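Local structure of transcription factor GAMBIF1 (Anopheles gambiae, 1BVO) at residues A142-F147 against S168-D173; V149-Q154 against E161-V166. The protein binds DNA through the specificity domain of its Rel homology region, which forms this chain, and probably activates transcription by RNA polymerase II. One frame throughout, in Å; residues are numbered along the deposited sequence.

Contact 1 (A142-F147 against S168-D173); sequences AVRLCF and SDIIYD
Val-143 and Ile-171 form a hydrogen-bonded pair near the open end of a long antiparallel beta hairpin, strands 142-152 and 159-172, at one border of the five-stranded sheet of the Rel homology domain, an immunoglobulin-like fold. The nearest atom of the contact is about 7 Å from the bound DNA. The two backbones bond in both directions: Val-143 N reaches Ile-171 O at 2.9 Å, in the carbonyl plane, and Ile-171 N reaches Val-143 O at 2.8 Å. The tightly packed part is the face carrying Val-143, Leu-145 and Ile-171, all buried. There CG2 of Val-143 rests against CB of Ile-171. CD1 of Ile-171, led away from its own backbone by an extended chi2 of 167°, meets CG of Leu-145 at 3.6 Å, and Val-56 of strand 52-59 also touches Leu-145.

The regular ladder does not run on to Ser-168. Its hydroxyl is spliced in instead: OG accepts from Leu-145 N at 2.8 Å and donates to Asp-169 O at 3.0 Å, while Ser-168 N bonds to Leu-145 O. Two bonds thus hold this buried hydroxyl, with OG set between backbone N and carbonyl carbon (chi1 70°).

The reverse face lies nearer solvent: the buried Ala-142 touches Tyr-172 CD1 and Ile-170 CG2 with its CB, but Tyr-172, Ile-170 and Arg-144 are partly exposed. Asp-169 turns away, its carboxylate near the arginine but not in contact with it. Two carbonyls take the terminal nitrogens of the guanidinium, Lys-61 O bonding NH2 and Ser-168 O bonding NH1 at 3.2 Å, the latter almost straight (167°) and within the guanidinium plane. Over one face of the same group sits CG1 of Ile-170, 3.4 Å from Arg-144 CZ.

Contact 2 (V149-Q154 against E161-V166); sequences VFLEGQ and EPLTPV
Glu-161 and Leu-151 face each other as a hydrogen-bonded antiparallel pair near the turn end of the beta hairpin made by strands 142-152 and 159-172. Leu-151 N donates to Glu-161 O at 2.6 Å, in the carbonyl plane; the return bond, from Glu-161 N to Leu-151 O, is longer (3.2 Å) and more bent, with 136° at the hydrogen. The two CB atoms lie alongside each other. CG of the exposed glutamate, anti to the carbonyl carbon (chi1 -57°), lies 4.4 Å from Gly-153 CA, and the chain then bends at chi2.

Pro-162 follows, paired with Phe-150 at a non-hydrogen-bonded position, where its lack of an N-H costs the ladder nothing. Its CB lies 3.4 Å from Phe-150 CD1 and touches CE1 as well, so the pyrrolidine meets the phenyl ring obliquely, through its CB.

At Leu-163 the backbone bonds once more, N to Val-149 O at 2.8 Å. Its side chain points toward the opposite strand and divides its methyls between two neighbours: CD1 runs beside Val-149 CG1, and CD2 meets CD1 of Leu-151 at 3.7 Å, those two leucines crossing at about a right angle. Beyond this residue the strands part and water enters. One molecule donates to both Val-149 O and Leu-163 O, the latter at 2.6 Å; a second accepts from Val-149 N and reaches Thr-164 O only weakly. Thr-164 itself points away, and its OG1 donates to Pro-165 O from above the carbonyl plane.

The aliphatic face of Val-149 and Leu-163 looks onto Val-3 of strand 2-7, in the three-stranded sheet. Phe-150, on the reverse face, packs on Val-53 and Val-55 of strand 52-59, the next strand of the five-stranded sheet.

From the N terminus the chain passes through strands 2-7 and 52-59 and helix 107-120 before entering strand 142-152, which contributes first to contact 1 and then to contact 2. It turns back between Gln-154 and Glu-161, and strand 159-172 serves the contacts in reverse order. Contact 2 therefore closes the short inner loop and is nested within the longer one closed by contact 1. Their centres lie 21 Å apart, yet Phe-147 N and Val-166 O, 3.0 Å apart in a probable hydrogen bond, join them between. Together they fasten the last strand onto the five-stranded sheet, from near the DNA to the far turn.

Contact 1 (A142-F147 against S168-D173)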
loop_
_atom_site.group_PDB
_atom_site.type_symbol
_atom_site.label_atom_id
_atom_site.label_comp_id
_atom_site.label_asym_id
_atom_site.label_seq_id
_atom_site.Cartn_x
_atom_site.Cartn_y
_atom_site.Cartn_z
ATOM N N ALA C 142 16.520 8.307 -5.250
ATOM C CA ALA C 142 17.498 8.939 -6.102
ATOM C C ALA C 142 17.719 8.057 -7.310
ATOM O O ALA C 142 17.596 6.831 -7.246
ATOM C CB ALA C 142 18.792 9.150 -5.353
ATOM N N VAL C 143 18.017 8.718 -8.417
ATOM C CA VAL C 143 18.254 8.040 -9.670
ATOM C C VAL C 143 19.137 8.941 -10.481
ATOM O O VAL C 143 19.475 10.042 -10.070
ATOM C CB VAL C 143 16.964 7.942 -10.523
ATOM C CG1 VAL C 143 15.978 6.965 -9.923
ATOM C CG2 VAL C 143 16.332 9.330 -10.640
ATOM N N ARG C 144 19.518 8.455 -11.638
ATOM C CA ARG C 144 20.272 9.249 -12.584
ATOM C C ARG C 144 19.685 8.789 -13.917
ATOM O O ARG C 144 19.164 7.669 -14.040
ATOM C CB ARG C 144 21.753 8.931 -12.568
ATOM C CG ARG C 144 22.500 9.145 -11.283
ATOM C CD ARG C 144 23.949 8.768 -11.572
ATOM N NE ARG C 144 24.825 8.690 -10.416
ATOM C CZ ARG C 144 25.719 9.613 -10.101
ATOM N NH1 ARG C 144 25.859 10.693 -10.857
ATOM N NH2 ARG C 144 26.496 9.438 -9.041
ATOM N N LEU C 145 19.664 9.696 -14.876
ATOM C CA LEU C 145 19.149 9.388 -16.194
ATOM C C LEU C 145 20.331 8.828 -16.957
ATOM O O LEU C 145 21.453 9.353 -16.867
ATOM C CB LEU C 145 18.657 10.666 -16.876
ATOM C CG LEU C 145 17.507 11.360 -16.149
ATOM C CD1 LEU C 145 17.208 12.698 -16.793
ATOM C CD2 LEU C 145 16.294 10.459 -16.158
ATOM N N CYS C 146 20.102 7.749 -17.685
ATOM C CA CYS C 146 21.174 7.165 -18.467
ATOM C C CYS C 146 20.880 7.397 -19.944
ATOM O O CYS C 146 19.768 7.111 -20.419
ATOM C CB CYS C 146 21.306 5.680 -18.209
ATOM S SG CYS C 146 22.851 5.012 -18.881
ATOM N N PHE C 147 21.847 7.962 -20.658
ATOM C CA PHE C 147 21.654 8.230 -22.070
ATOM C C PHE C 147 22.518 7.311 -22.913
ATOM O O PHE C 147 23.723 7.500 -23.010
ATOM C CB PHE C 147 21.985 9.687 -22.398
ATOM C CG PHE C 147 21.170 10.692 -21.614
ATOM C CD1 PHE C 147 19.940 11.123 -22.079
ATOM C CD2 PHE C 147 21.641 11.201 -20.413
ATOM C CE1 PHE C 147 19.184 12.045 -21.352
ATOM C CE2 PHE C 147 20.902 12.116 -19.682
ATOM C CZ PHE C 147 19.667 12.543 -20.153
ATOM N N SER C 168 23.962 11.062 -15.915
ATOM C CA SER C 168 23.646 12.407 -15.450
ATOM C C SER C 168 23.878 12.523 -13.959
ATOM O O SER C 168 23.929 11.508 -13.238
ATOM C CB SER C 168 22.162 12.679 -15.685
ATOM O OG SER C 168 21.375 11.896 -14.790
ATOM N N ASP C 169 23.911 13.757 -13.474
ATOM C CA ASP C 169 24.075 13.971 -12.050
ATOM C C ASP C 169 22.856 13.380 -11.376
ATOM O O ASP C 169 21.844 13.111 -12.040
ATOM C CB ASP C 169 24.206 15.454 -11.732
ATOM C CG ASP C 169 25.447 16.068 -12.362
ATOM O OD1 ASP C 169 26.243 15.321 -12.982
ATOM O OD2 ASP C 169 25.626 17.298 -12.238
ATOM N N ILE C 170 22.940 13.160 -10.073
ATOM C CA ILE C 170 21.821 12.565 -9.386
ATOM C C ILE C 170 20.569 13.428 -9.302
ATOM O O ILE C 170 20.631 14.660 -9.186
ATOM C CB ILE C 170 22.227 12.074 -8.008
ATOM C CG1 ILE C 170 23.371 11.074 -8.169
ATOM C CG2 ILE C 170 21.038 11.410 -7.318
ATOM C CD1 ILE C 170 24.168 10.840 -6.917
ATOM N N ILE C 171 19.432 12.750 -9.431
ATOM C CA ILE C 171 18.102 13.347 -9.335
ATOM C C ILE C 171 17.506 12.722 -8.068
ATOM O O ILE C 171 17.396 11.486 -7.974
ATOM C CB ILE C 171 17.213 12.955 -10.519
ATOM C CG1 ILE C 171 17.725 13.596 -11.796
ATOM C CG2 ILE C 171 15.771 13.358 -10.254
ATOM C CD1 ILE C 171 17.098 13.015 -13.023
ATOM N N TYR C 172 17.119 13.595 -7.133
ATOM C CA TYR C 172 16.566 13.242 -5.829
ATOM C C TYR C 172 15.072 13.502 -5.694
ATOM O O TYR C 172 14.627 14.634 -5.865
ATOM C CB TYR C 172 17.271 14.068 -4.739
ATOM C CG TYR C 172 18.772 13.873 -4.616
ATOM C CD1 TYR C 172 19.300 12.625 -4.290
ATOM C CD2 TYR C 172 19.665 14.927 -4.842
ATOM C CE1 TYR C 172 20.663 12.423 -4.205
ATOM C CE2 TYR C 172 21.051 14.729 -4.757
ATOM C CZ TYR C 172 21.536 13.467 -4.442
ATOM O OH TYR C 172 22.886 13.216 -4.419
ATOM N N ASP C 173 14.301 12.498 -5.282
ATOM C CA ASP C 173 12.853 12.688 -5.104
ATOM C C ASP C 173 12.550 13.807 -4.118
ATOM O O ASP C 173 12.904 13.748 -2.928
ATOM C CB ASP C 173 12.146 11.404 -4.646
ATOM C CG ASP C 173 10.625 11.538 -4.643
ATOM O OD1 ASP C 173 10.099 12.643 -4.884
ATOM O OD2 ASP C 173 9.945 10.519 -4.424
#

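Contact 2 (V149-Q154 against E161-V166)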
loop_
_atom_site.group_PDB
_atom_site.type_symbol
_atom_site.label_atom_id
_atom_site.label_comp_id
_atom_site.label_asym_id
_atom_site.label_seq_id
_atom_site.Cartn_x
_atom_site.Cartn_y
_atom_site.Cartn_z
ATOM N N VAL C 149 23.433 6.317 -26.446
ATOM C CA VAL C 149 23.253 6.774 -27.811
ATOM C C VAL C 149 23.719 5.708 -28.794
ATOM O O VAL C 149 24.708 5.007 -28.543
ATOM C CB VAL C 149 23.972 8.125 -28.052
ATOM C CG1 VAL C 149 24.256 8.334 -29.530
ATOM C CG2 VAL C 149 23.105 9.265 -27.540
ATOM N N PHE C 150 22.964 5.549 -29.881
ATOM C CA PHE C 150 23.295 4.584 -30.921
ATOM C C PHE C 150 23.307 5.266 -32.288
ATOM O O PHE C 150 22.323 5.907 -32.697
ATOM C CB PHE C 150 22.274 3.443 -30.977
ATOM C CG PHE C 150 22.174 2.622 -29.726
ATOM C CD1 PHE C 150 23.098 1.611 -29.448
ATOM C CD2 PHE C 150 21.121 2.820 -28.837
ATOM C CE1 PHE C 150 22.961 0.801 -28.313
ATOM C CE2 PHE C 150 20.978 2.021 -27.696
ATOM C CZ PHE C 150 21.902 1.010 -27.437
ATOM N N LEU C 151 24.434 5.154 -32.976
ATOM C CA LEU C 151 24.597 5.705 -34.309
ATOM C C LEU C 151 24.032 4.747 -35.330
ATOM O O LEU C 151 23.992 3.539 -35.085
ATOM C CB LEU C 151 26.071 5.897 -34.585
ATOM C CG LEU C 151 26.672 6.739 -33.476
ATOM C CD1 LEU C 151 28.008 7.239 -33.932
ATOM C CD2 LEU C 151 25.743 7.911 -33.169
ATOM N N GLU C 152 23.560 5.277 -36.459
ATOM C CA GLU C 152 23.034 4.421 -37.525
ATOM C C GLU C 152 24.271 3.611 -37.933
ATOM O O GLU C 152 25.391 4.123 -37.861
ATOM C CB GLU C 152 22.507 5.255 -38.711
ATOM C CG GLU C 152 21.662 4.449 -39.715
ATOM C CD GLU C 152 21.289 5.204 -40.996
ATOM O OE1 GLU C 152 21.952 6.197 -41.353
ATOM O OE2 GLU C 152 20.333 4.787 -41.687
ATOM N N GLY C 153 24.093 2.352 -38.319
ATOM C CA GLY C 153 25.262 1.545 -38.650
ATOM C C GLY C 153 25.837 1.655 -40.047
ATOM O O GLY C 153 26.570 2.580 -40.390
ATOM N N GLN C 154 25.600 0.603 -40.808
ATOM C CA GLN C 154 26.015 0.483 -42.197
ATOM C C GLN C 154 24.764 -0.163 -42.783
ATOM O O GLN C 154 24.456 -0.024 -43.968
ATOM C CB GLN C 154 27.265 -0.406 -42.293
ATOM C CG GLN C 154 27.606 -0.931 -43.666
ATOM C CD GLN C 154 26.774 -2.144 -44.005
ATOM O OE1 GLN C 154 26.054 -2.160 -45.005
ATOM N NE2 GLN C 154 26.809 -3.146 -43.122
ATOM N N GLU C 161 25.779 1.167 -33.952
ATOM C CA GLU C 161 26.962 1.603 -33.244
ATOM C C GLU C 161 26.623 2.309 -31.968
ATOM O O GLU C 161 25.999 3.365 -31.971
ATOM C CB GLU C 161 27.833 2.490 -34.137
ATOM C CG GLU C 161 28.257 1.805 -35.426
ATOM C CD GLU C 161 28.873 0.429 -35.198
ATOM O OE1 GLU C 161 29.316 0.114 -34.066
ATOM O OE2 GLU C 161 28.912 -0.349 -36.173
ATOM N N PRO C 162 26.947 1.677 -30.843
ATOM C CA PRO C 162 26.632 2.340 -29.588
ATOM C C PRO C 162 27.790 3.188 -29.107
ATOM O O PRO C 162 28.959 2.821 -29.264
ATOM C CB PRO C 162 26.350 1.170 -28.656
ATOM C CG PRO C 162 27.303 0.129 -29.120
ATOM C CD PRO C 162 27.385 0.288 -30.637
ATOM N N LEU C 163 27.479 4.393 -28.652
ATOM C CA LEU C 163 28.500 5.262 -28.093
ATOM C C LEU C 163 28.420 4.838 -26.633
ATOM O O LEU C 163 27.458 4.185 -26.220
ATOM C CB LEU C 163 28.126 6.739 -28.229
ATOM C CG LEU C 163 28.022 7.301 -29.648
ATOM C CD1 LEU C 163 27.958 8.817 -29.600
ATOM C CD2 LEU C 163 29.213 6.844 -30.480
ATOM N N THR C 164 29.416 5.216 -25.843
ATOM C CA THR C 164 29.443 4.830 -24.439
ATOM C C THR C 164 28.400 5.558 -23.601
ATOM O O THR C 164 28.282 6.783 -23.678
ATOM C CB THR C 164 30.862 5.003 -23.826
ATOM O OG1 THR C 164 30.802 5.807 -22.644
ATOM C CG2 THR C 164 31.829 5.639 -24.822
ATOM N N PRO C 165 27.640 4.800 -22.782
ATOM C CA PRO C 165 26.604 5.347 -21.911
ATOM C C PRO C 165 27.192 6.481 -21.105
ATOM O O PRO C 165 28.360 6.474 -20.721
ATOM C CB PRO C 165 26.244 4.161 -21.025
ATOM C CG PRO C 165 26.431 3.004 -21.949
ATOM C CD PRO C 165 27.759 3.347 -22.589
ATOM N N VAL C 166 26.379 7.497 -20.914
ATOM C CA VAL C 166 26.772 8.671 -20.170
ATOM C C VAL C 166 25.701 8.822 -19.106
ATOM O O VAL C 166 24.505 8.609 -19.356
ATOM C CB VAL C 166 26.909 9.886 -21.112
ATOM C CG1 VAL C 166 26.667 11.173 -20.377
ATOM C CG2 VAL C 166 28.314 9.883 -21.700
HETATM O O HOH W 1 25.792 6.946 -24.886
HETATM O O HOH W 2 24.974 3.347 -25.895
#